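Local structure of Sodium/sialic acid symporter SiaT (Proteus mirabilis, 5NV9) at residues E210-K220 with S293-Q301; F64-T73 with N311-F319. The protein couples the inward flow of sodium ions to the uptake of the sialic acid N-acetylneuraminic acid across the bacterial inner membrane. All coordinates share one frame; numbering follows the deposited sequence.

Contact 1. Residues E210-K220 with S293-Q301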
loop_
_atom_site.group_PDB
_atom_site.type_symbol
_atom_site.label_atom_id
_atom_site.label_comp_id
_atom_site.label_asym_id
_atom_site.label_seq_id
_atom_site.Cartn_x
_atom_site.Cartn_y
_atom_site.Cartn_z
ATOM N N GLU A 210 -31.235 5.712 -10.671
ATOM C CA GLU A 210 -31.738 4.672 -9.784
ATOM C C GLU A 210 -30.657 4.111 -8.806
ATOM O O GLU A 210 -30.959 3.827 -7.670
ATOM C CB GLU A 210 -32.410 3.603 -10.623
ATOM C CG GLU A 210 -33.029 2.442 -9.882
ATOM C CD GLU A 210 -34.157 2.870 -8.953
ATOM O OE1 GLU A 210 -34.649 4.028 -8.994
ATOM O OE2 GLU A 210 -34.556 2.036 -8.146
ATOM N N ILE A 211 -29.405 3.975 -9.227
ATOM C CA ILE A 211 -28.358 3.600 -8.312
ATOM C C ILE A 211 -28.211 4.610 -7.166
ATOM O O ILE A 211 -28.171 4.202 -6.003
ATOM C CB ILE A 211 -27.017 3.440 -9.042
ATOM C CG1 ILE A 211 -27.054 2.161 -9.862
ATOM C CG2 ILE A 211 -25.857 3.398 -8.023
ATOM C CD1 ILE A 211 -25.958 2.052 -10.919
ATOM N N PHE A 212 -28.206 5.906 -7.486
ATOM C CA PHE A 212 -28.146 6.959 -6.501
ATOM C C PHE A 212 -29.273 6.918 -5.451
ATOM O O PHE A 212 -28.998 6.969 -4.229
ATOM C CB PHE A 212 -28.112 8.365 -7.141
ATOM C CG PHE A 212 -28.025 9.476 -6.124
ATOM C CD1 PHE A 212 -26.799 9.834 -5.554
ATOM C CD2 PHE A 212 -29.158 10.167 -5.737
ATOM C CE1 PHE A 212 -26.714 10.835 -4.610
ATOM C CE2 PHE A 212 -29.078 11.185 -4.805
ATOM C CZ PHE A 212 -27.861 11.513 -4.229
ATOM N N THR A 213 -30.493 6.891 -5.957
ATOM C CA THR A 213 -31.731 7.019 -5.173
ATOM C C THR A 213 -31.933 5.852 -4.270
ATOM O O THR A 213 -32.231 6.052 -3.072
ATOM C CB THR A 213 -32.948 7.155 -6.105
ATOM O OG1 THR A 213 -32.952 8.488 -6.567
ATOM C CG2 THR A 213 -34.273 6.926 -5.396
ATOM N N THR A 214 -31.750 4.649 -4.821
ATOM C CA THR A 214 -31.867 3.444 -4.017
ATOM C C THR A 214 -30.815 3.433 -2.887
ATOM O O THR A 214 -31.121 3.115 -1.701
ATOM C CB THR A 214 -31.648 2.187 -4.842
ATOM O OG1 THR A 214 -32.563 2.157 -5.920
ATOM C CG2 THR A 214 -31.828 0.935 -3.976
ATOM N N THR A 215 -29.582 3.788 -3.243
ATOM C CA THR A 215 -28.535 3.838 -2.258
ATOM C C THR A 215 -28.826 4.848 -1.178
ATOM O O THR A 215 -28.610 4.557 -0.002
ATOM C CB THR A 215 -27.133 4.087 -2.892
ATOM O OG1 THR A 215 -26.831 3.041 -3.792
ATOM C CG2 THR A 215 -26.096 4.079 -1.866
ATOM N N ALA A 216 -29.249 6.049 -1.566
ATOM C CA ALA A 216 -29.527 7.085 -0.587
ATOM C C ALA A 216 -30.723 6.657 0.299
ATOM O O ALA A 216 -30.691 6.828 1.513
ATOM C CB ALA A 216 -29.775 8.432 -1.254
ATOM N N GLN A 217 -31.728 6.027 -0.298
ATOM C CA GLN A 217 -32.915 5.557 0.442
ATOM C C GLN A 217 -32.606 4.460 1.428
ATOM O O GLN A 217 -33.260 4.370 2.475
ATOM C CB GLN A 217 -33.985 5.016 -0.518
ATOM C CG GLN A 217 -34.947 6.069 -0.979
ATOM C CD GLN A 217 -35.992 5.479 -1.907
ATOM O OE1 GLN A 217 -35.705 4.528 -2.629
ATOM N NE2 GLN A 217 -37.216 6.021 -1.871
ATOM N N ALA A 218 -31.664 3.577 1.076
ATOM C CA ALA A 218 -31.221 2.591 2.020
ATOM C C ALA A 218 -30.219 3.195 3.087
ATOM O O ALA A 218 -29.703 2.489 3.884
ATOM C CB ALA A 218 -30.603 1.390 1.258
ATOM N N ASP A 219 -29.943 4.494 3.061
ATOM C CA ASP A 219 -29.020 5.119 3.973
ATOM C C ASP A 219 -27.598 4.530 3.837
ATOM O O ASP A 219 -26.900 4.341 4.804
ATOM C CB ASP A 219 -29.552 4.990 5.418
ATOM C CG ASP A 219 -29.095 6.117 6.331
ATOM O OD1 ASP A 219 -28.769 7.221 5.836
ATOM O OD2 ASP A 219 -29.037 5.897 7.574
ATOM N N LYS A 220 -27.169 4.268 2.625
ATOM C CA LYS A 220 -25.912 3.619 2.406
ATOM C C LYS A 220 -24.830 4.562 1.901
ATOM O O LYS A 220 -23.831 4.097 1.304
ATOM C CB LYS A 220 -26.106 2.433 1.460
ATOM C CG LYS A 220 -26.798 1.245 2.100
ATOM C CD LYS A 220 -27.208 0.169 1.097
ATOM C CE LYS A 220 -26.051 -0.747 0.629
ATOM N NZ LYS A 220 -25.378 -1.441 1.737
ATOM N N SER A 293 -21.967 0.124 -4.372
ATOM C CA SER A 293 -23.331 0.594 -4.392
ATOM C C SER A 293 -24.127 0.179 -5.645
ATOM O O SER A 293 -25.311 -0.237 -5.570
ATOM C CB SER A 293 -23.303 2.118 -4.230
ATOM O OG SER A 293 -22.766 2.450 -2.969
ATOM N N ALA A 294 -23.476 0.296 -6.801
ATOM C CA ALA A 294 -24.058 -0.193 -8.072
ATOM C C ALA A 294 -24.382 -1.642 -8.061
ATOM O O ALA A 294 -25.463 -2.020 -8.529
ATOM C CB ALA A 294 -23.185 0.147 -9.266
ATOM N N LEU A 295 -23.479 -2.476 -7.527
ATOM C CA LEU A 295 -23.689 -3.908 -7.531
ATOM C C LEU A 295 -24.809 -4.306 -6.623
ATOM O O LEU A 295 -25.476 -5.306 -6.891
ATOM C CB LEU A 295 -22.437 -4.670 -7.103
ATOM C CG LEU A 295 -21.285 -4.705 -8.130
ATOM C CD1 LEU A 295 -20.054 -5.273 -7.550
ATOM C CD2 LEU A 295 -21.638 -5.468 -9.371
ATOM N N PHE A 296 -24.926 -3.573 -5.499
ATOM C CA PHE A 296 -25.984 -3.753 -4.541
ATOM C C PHE A 296 -27.341 -3.536 -5.217
ATOM O O PHE A 296 -28.258 -4.364 -5.063
ATOM C CB PHE A 296 -25.796 -2.795 -3.373
ATOM C CG PHE A 296 -27.024 -2.588 -2.584
ATOM C CD1 PHE A 296 -27.467 -3.563 -1.751
ATOM C CD2 PHE A 296 -27.717 -1.419 -2.693
ATOM C CE1 PHE A 296 -28.628 -3.410 -1.016
ATOM C CE2 PHE A 296 -28.891 -1.251 -1.969
ATOM C CZ PHE A 296 -29.352 -2.248 -1.138
ATOM N N VAL A 297 -27.475 -2.417 -5.946
ATOM C CA VAL A 297 -28.695 -2.153 -6.712
ATOM C C VAL A 297 -28.916 -3.212 -7.786
ATOM O O VAL A 297 -30.022 -3.723 -7.937
ATOM C CB VAL A 297 -28.729 -0.753 -7.274
ATOM C CG1 VAL A 297 -30.016 -0.530 -8.041
ATOM C CG2 VAL A 297 -28.623 0.242 -6.144
ATOM N N TYR A 298 -27.859 -3.598 -8.499
ATOM C CA TYR A 298 -28.012 -4.565 -9.519
ATOM C C TYR A 298 -28.502 -5.907 -8.979
ATOM O O TYR A 298 -29.393 -6.493 -9.575
ATOM C CB TYR A 298 -26.736 -4.743 -10.339
ATOM C CG TYR A 298 -26.824 -5.813 -11.418
ATOM C CD1 TYR A 298 -27.426 -5.564 -12.664
ATOM C CD2 TYR A 298 -26.299 -7.070 -11.199
ATOM C CE1 TYR A 298 -27.503 -6.556 -13.636
ATOM C CE2 TYR A 298 -26.373 -8.052 -12.157
ATOM C CZ TYR A 298 -26.946 -7.800 -13.377
ATOM O OH TYR A 298 -26.948 -8.854 -14.296
ATOM N N TYR A 299 -27.958 -6.409 -7.868
ATOM C CA TYR A 299 -28.405 -7.713 -7.408
ATOM C C TYR A 299 -29.700 -7.696 -6.578
ATOM O O TYR A 299 -30.248 -8.751 -6.312
ATOM C CB TYR A 299 -27.249 -8.465 -6.703
ATOM C CG TYR A 299 -26.215 -8.927 -7.689
ATOM C CD1 TYR A 299 -26.456 -10.028 -8.536
ATOM C CD2 TYR A 299 -24.995 -8.299 -7.780
ATOM C CE1 TYR A 299 -25.506 -10.456 -9.466
ATOM C CE2 TYR A 299 -24.021 -8.736 -8.663
ATOM C CZ TYR A 299 -24.266 -9.808 -9.534
ATOM O OH TYR A 299 -23.286 -10.183 -10.458
ATOM N N GLN A 300 -30.173 -6.515 -6.164
ATOM C CA GLN A 300 -31.514 -6.323 -5.664
ATOM C C GLN A 300 -32.538 -6.367 -6.809
ATOM O O GLN A 300 -33.651 -6.764 -6.590
ATOM C CB GLN A 300 -31.645 -4.972 -4.991
ATOM C CG GLN A 300 -30.938 -4.883 -3.647
ATOM C CD GLN A 300 -31.587 -5.760 -2.599
ATOM O OE1 GLN A 300 -31.062 -6.775 -2.228
ATOM N NE2 GLN A 300 -32.729 -5.360 -2.137
ATOM N N GLN A 301 -32.161 -5.895 -8.003
ATOM C CA GLN A 301 -32.999 -6.007 -9.207
ATOM C C GLN A 301 -32.940 -7.352 -9.813
ATOM O O GLN A 301 -33.789 -7.684 -10.604
ATOM C CB GLN A 301 -32.592 -5.006 -10.262
ATOM C CG GLN A 301 -33.001 -3.602 -9.912
ATOM C CD GLN A 301 -32.670 -2.663 -11.010
ATOM O OE1 GLN A 301 -32.041 -3.037 -12.009
ATOM N NE2 GLN A 301 -33.073 -1.443 -10.856
HETATM O O HOH W 1 -34.437 -0.738 -8.593
HETATM O O HOH W 2 -23.266 1.865 -0.520
#

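Contact 2. Residues F64-T73 with N311-F319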
loop_
_atom_site.group_PDB
_atom_site.type_symbol
_atom_site.label_atom_id
_atom_site.label_comp_id
_atom_site.label_asym_id
_atom_site.label_seq_id
_atom_site.Cartn_x
_atom_site.Cartn_y
_atom_site.Cartn_z
ATOM N N PHE A 64 -9.143 -2.912 -4.233
ATOM C CA PHE A 64 -9.896 -3.219 -5.465
ATOM C C PHE A 64 -11.082 -4.132 -5.142
ATOM O O PHE A 64 -12.191 -3.890 -5.642
ATOM C CB PHE A 64 -8.999 -3.855 -6.531
ATOM C CG PHE A 64 -9.521 -3.724 -7.962
ATOM C CD1 PHE A 64 -10.653 -4.411 -8.390
ATOM C CD2 PHE A 64 -8.841 -2.951 -8.890
ATOM C CE1 PHE A 64 -11.131 -4.262 -9.711
ATOM C CE2 PHE A 64 -9.282 -2.816 -10.232
ATOM C CZ PHE A 64 -10.417 -3.480 -10.649
HETATM N N MSE A 65 -10.847 -5.155 -4.324
HETATM C CA MSE A 65 -11.878 -6.111 -3.898
HETATM C C MSE A 65 -12.659 -5.703 -2.671
HETATM O O MSE A 65 -13.862 -5.941 -2.645
HETATM C CB MSE A 65 -11.316 -7.512 -3.593
HETATM C CG MSE A 65 -11.866 -8.540 -4.602
HETATM SE SE MSE A 65 -11.109 -8.130 -6.367
HETATM C CE MSE A 65 -9.212 -8.298 -5.873
ATOM N N SER A 66 -12.005 -5.134 -1.644
ATOM C CA SER A 66 -12.653 -4.851 -0.378
ATOM C C SER A 66 -13.523 -3.632 -0.341
ATOM O O SER A 66 -14.485 -3.619 0.398
ATOM C CB SER A 66 -11.619 -4.601 0.738
ATOM O OG SER A 66 -10.991 -5.809 0.972
ATOM N N ILE A 67 -13.128 -2.580 -1.032
ATOM C CA ILE A 67 -13.860 -1.328 -0.908
ATOM C C ILE A 67 -15.246 -1.506 -1.548
ATOM O O ILE A 67 -16.259 -1.175 -0.892
ATOM C CB ILE A 67 -13.128 -0.085 -1.438
ATOM C CG1 ILE A 67 -12.038 0.444 -0.474
ATOM C CG2 ILE A 67 -14.131 1.019 -1.736
ATOM C CD1 ILE A 67 -12.446 0.605 0.980
ATOM N N PRO A 68 -15.310 -2.060 -2.785
ATOM C CA PRO A 68 -16.638 -2.415 -3.333
ATOM C C PRO A 68 -17.466 -3.361 -2.422
ATOM O O PRO A 68 -18.677 -3.149 -2.277
ATOM C CB PRO A 68 -16.310 -3.081 -4.680
ATOM C CG PRO A 68 -15.000 -2.434 -5.080
ATOM C CD PRO A 68 -14.243 -2.244 -3.770
ATOM N N ALA A 69 -16.845 -4.414 -1.867
ATOM C CA ALA A 69 -17.585 -5.298 -0.942
ATOM C C ALA A 69 -18.111 -4.532 0.274
ATOM O O ALA A 69 -19.217 -4.777 0.733
ATOM C CB ALA A 69 -16.706 -6.439 -0.500
ATOM N N LYS A 70 -17.329 -3.545 0.737
ATOM C CA LYS A 70 -17.671 -2.749 1.876
ATOM C C LYS A 70 -18.832 -1.790 1.534
ATOM O O LYS A 70 -19.778 -1.679 2.315
ATOM C CB LYS A 70 -16.467 -1.977 2.335
ATOM C CG LYS A 70 -16.721 -1.115 3.570
ATOM C CD LYS A 70 -15.472 -1.034 4.431
ATOM C CE LYS A 70 -15.421 -2.172 5.446
ATOM N NZ LYS A 70 -16.477 -1.983 6.484
ATOM N N ALA A 71 -18.823 -1.151 0.365
ATOM C CA ALA A 71 -19.954 -0.243 0.038
ATOM C C ALA A 71 -21.234 -1.066 -0.178
ATOM O O ALA A 71 -22.325 -0.620 0.148
ATOM C CB ALA A 71 -19.648 0.569 -1.192
ATOM N N TYR A 72 -21.076 -2.234 -0.832
ATOM C CA TYR A 72 -22.153 -3.231 -1.026
ATOM C C TYR A 72 -22.894 -3.625 0.308
ATOM O O TYR A 72 -24.145 -3.509 0.393
ATOM C CB TYR A 72 -21.604 -4.486 -1.707
ATOM C CG TYR A 72 -22.707 -5.472 -2.062
ATOM C CD1 TYR A 72 -23.223 -6.324 -1.102
ATOM C CD2 TYR A 72 -23.245 -5.530 -3.331
ATOM C CE1 TYR A 72 -24.235 -7.205 -1.393
ATOM C CE2 TYR A 72 -24.222 -6.462 -3.641
ATOM C CZ TYR A 72 -24.716 -7.272 -2.657
ATOM O OH TYR A 72 -25.721 -8.142 -2.897
ATOM N N THR A 73 -22.113 -4.065 1.320
ATOM C CA THR A 73 -22.639 -4.480 2.595
ATOM C C THR A 73 -22.949 -3.338 3.586
ATOM O O THR A 73 -23.706 -3.526 4.520
ATOM C CB THR A 73 -21.663 -5.436 3.292
ATOM O OG1 THR A 73 -20.447 -4.728 3.530
ATOM C CG2 THR A 73 -21.386 -6.625 2.402
ATOM N N ASN A 311 -20.509 -15.519 -0.510
ATOM C CA ASN A 311 -19.631 -14.543 0.175
ATOM C C ASN A 311 -19.619 -13.186 -0.552
ATOM O O ASN A 311 -19.330 -13.136 -1.763
ATOM C CB ASN A 311 -18.197 -15.047 0.271
ATOM C CG ASN A 311 -17.342 -14.191 1.209
ATOM O OD1 ASN A 311 -17.062 -13.011 0.956
ATOM N ND2 ASN A 311 -16.939 -14.785 2.317
ATOM N N THR A 312 -19.910 -12.096 0.173
ATOM C CA THR A 312 -20.031 -10.761 -0.466
ATOM C C THR A 312 -18.697 -10.209 -1.017
ATOM O O THR A 312 -18.677 -9.293 -1.879
ATOM C CB THR A 312 -20.790 -9.720 0.378
ATOM O OG1 THR A 312 -20.141 -9.476 1.623
ATOM C CG2 THR A 312 -22.175 -10.177 0.660
ATOM N N GLY A 313 -17.584 -10.785 -0.578
ATOM C CA GLY A 313 -16.299 -10.435 -1.163
ATOM C C GLY A 313 -16.127 -10.930 -2.586
ATOM O O GLY A 313 -15.287 -10.416 -3.313
ATOM N N GLY A 314 -16.946 -11.888 -3.029
ATOM C CA GLY A 314 -16.839 -12.377 -4.413
ATOM C C GLY A 314 -17.824 -11.766 -5.410
ATOM O O GLY A 314 -17.872 -12.177 -6.559
ATOM N N ILE A 315 -18.636 -10.803 -4.970
ATOM C CA ILE A 315 -19.690 -10.238 -5.826
ATOM C C ILE A 315 -19.107 -9.415 -6.955
ATOM O O ILE A 315 -19.539 -9.570 -8.092
ATOM C CB ILE A 315 -20.777 -9.443 -5.040
ATOM C CG1 ILE A 315 -21.711 -10.417 -4.333
ATOM C CG2 ILE A 315 -21.702 -8.633 -5.936
ATOM C CD1 ILE A 315 -22.478 -9.755 -3.192
ATOM N N LEU A 316 -18.111 -8.582 -6.687
ATOM C CA LEU A 316 -17.449 -7.907 -7.779
ATOM C C LEU A 316 -16.876 -8.860 -8.842
ATOM O O LEU A 316 -17.206 -8.723 -10.028
ATOM C CB LEU A 316 -16.421 -6.888 -7.305
ATOM C CG LEU A 316 -15.540 -6.259 -8.399
ATOM C CD1 LEU A 316 -16.348 -5.629 -9.563
ATOM C CD2 LEU A 316 -14.589 -5.245 -7.774
ATOM N N PRO A 317 -16.005 -9.810 -8.452
ATOM C CA PRO A 317 -15.497 -10.726 -9.480
ATOM C C PRO A 317 -16.566 -11.545 -10.185
ATOM O O PRO A 317 -16.399 -11.890 -11.360
ATOM C CB PRO A 317 -14.577 -11.678 -8.715
ATOM C CG PRO A 317 -14.523 -11.207 -7.292
ATOM C CD PRO A 317 -15.252 -9.903 -7.189
ATOM N N LEU A 318 -17.610 -11.915 -9.446
ATOM C CA LEU A 318 -18.760 -12.580 -10.018
ATOM C C LEU A 318 -19.376 -11.778 -11.116
ATOM O O LEU A 318 -19.593 -12.324 -12.212
ATOM C CB LEU A 318 -19.830 -12.839 -8.954
ATOM C CG LEU A 318 -21.020 -13.604 -9.568
ATOM C CD1 LEU A 318 -20.578 -15.025 -9.882
ATOM C CD2 LEU A 318 -22.238 -13.584 -8.665
ATOM N N PHE A 319 -19.682 -10.505 -10.842
ATOM C CA PHE A 319 -20.169 -9.602 -11.888
ATOM C C PHE A 319 -19.241 -9.480 -13.099
ATOM O O PHE A 319 -19.699 -9.527 -14.242
ATOM C CB PHE A 319 -20.454 -8.214 -11.349
ATOM C CG PHE A 319 -21.044 -7.274 -12.361
ATOM C CD1 PHE A 319 -20.234 -6.540 -13.217
ATOM C CD2 PHE A 319 -22.412 -7.110 -12.470
ATOM C CE1 PHE A 319 -20.788 -5.679 -14.159
ATOM C CE2 PHE A 319 -22.975 -6.235 -13.414
ATOM C CZ PHE A 319 -22.166 -5.521 -14.243
HETATM O O HOH W 3 -15.318 -7.686 -4.140
#

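Contact 1. Residues E210-K220 with S293-Q301
K220 lays its aliphatic chain over one face of the F296 ring. Its CE stands almost directly above the centre, 3.7 Å from the centroid of that ring and only 6° off the normal, a CH-pi contact, while CD sits over the CE2–CZ side. Bends at chi3 and chi4 fold the chain down onto the ring and leave NZ over the same face in a cation-pi interaction, 4.7 Å from the centroid of F296. The ammonium also binds the carbonyls of Y72 and S74, which probably help to hold it there. Q300 CG, from the ring's own helix, covers the opposite face toward the rim.

V297 fills the middle of the crossing. Its CG2 meets T214 CB at 3.8 Å, and its CB faces I211 CG1. Beyond it I211 CD1 packs on A294 CB, and T215 OG1, hydrogen-bonded back to I211 O, rests against S293 CB at 3.7 Å.

Two waters bridge the segments. One donates to E210 OE2 and accepts from Q301 NE2, which also binds D205 O; another links K220 O to S293 OG, itself bonded to W76. The segments of helices 207-217 and 267-301 cross at 92°, 9.2 Å apart. D219, with positive phi, ends the first helix in a Schellman motif, and K220 just after it reaches F296. The contact is a near-perpendicular helix packing on the periplasmic side of the LeuT fold.

Contact 2. Residues F64-T73 with N311-F319
The Y72 ring carries I315 CD1 over one face, displaced toward the hydroxyl-bearing rim: the methyl is 3.4 Å from Y72 CZ and 24° off the normal through the centroid, a CH-pi contact. The two side chains cross at about a right angle, and with Y72 CG anti to its own nitrogen (chi1 -174°) the ring is carried out over the start of helix 315-323. T73 CG2 lies at the edge of the same ring, in its plane, and T312 CG2 approaches obliquely near CE1. The other flat group, F64, receives L316 CD2 obliquely, 4.1 Å from its CD1, and meets F288 edge-to-face.

That one leucine methyl is shared. L316 CD2 also touches P68 CG at 3.9 Å and comes within 3.5 Å of F64 O, a buried carbonyl without a polar partner in the model; P68, having no N-H to give, leaves the helix kinked here. Closer to the 3-10 turn, A69 CB rests on T312 O at 3.7 Å, and the CA atoms of the two segments come nearest at A69 and G313. The turn is shaped by N311, whose OD1 accepts from G313 N in the carbonyl plane at 2.8 Å, an Asx turn.

Direct contact between helix 61-73 and this periplasmic segment is mainly apolar: methyls against rings and a proline. The polar link between the backbones is supplied by water: M65 O and G313 O, both acceptors, cannot bond each other, and one water donates to each.

In the fold
Both contacts lie on the periplasmic side and meet at Y72 of helix 61-73, whose backbone belongs to the polar network of contact 1, while its ring serves contact 2 and also packs against F296 CA. Y299 OH touches F319 CA, further tying helix 267-301 to helix 315-323, its successor in the chain. Contact 1 is farther from the chain's centre, about 29 Å against 19 Å, yet most of its touching residues are buried; it combines apolar packing with a cation-pi pair and water bridges that involve side chains. Contact 2 is partly buried, more purely apolar, and reaches inward through F64 to A339 of a sodium site, with T73 exposed at its other end.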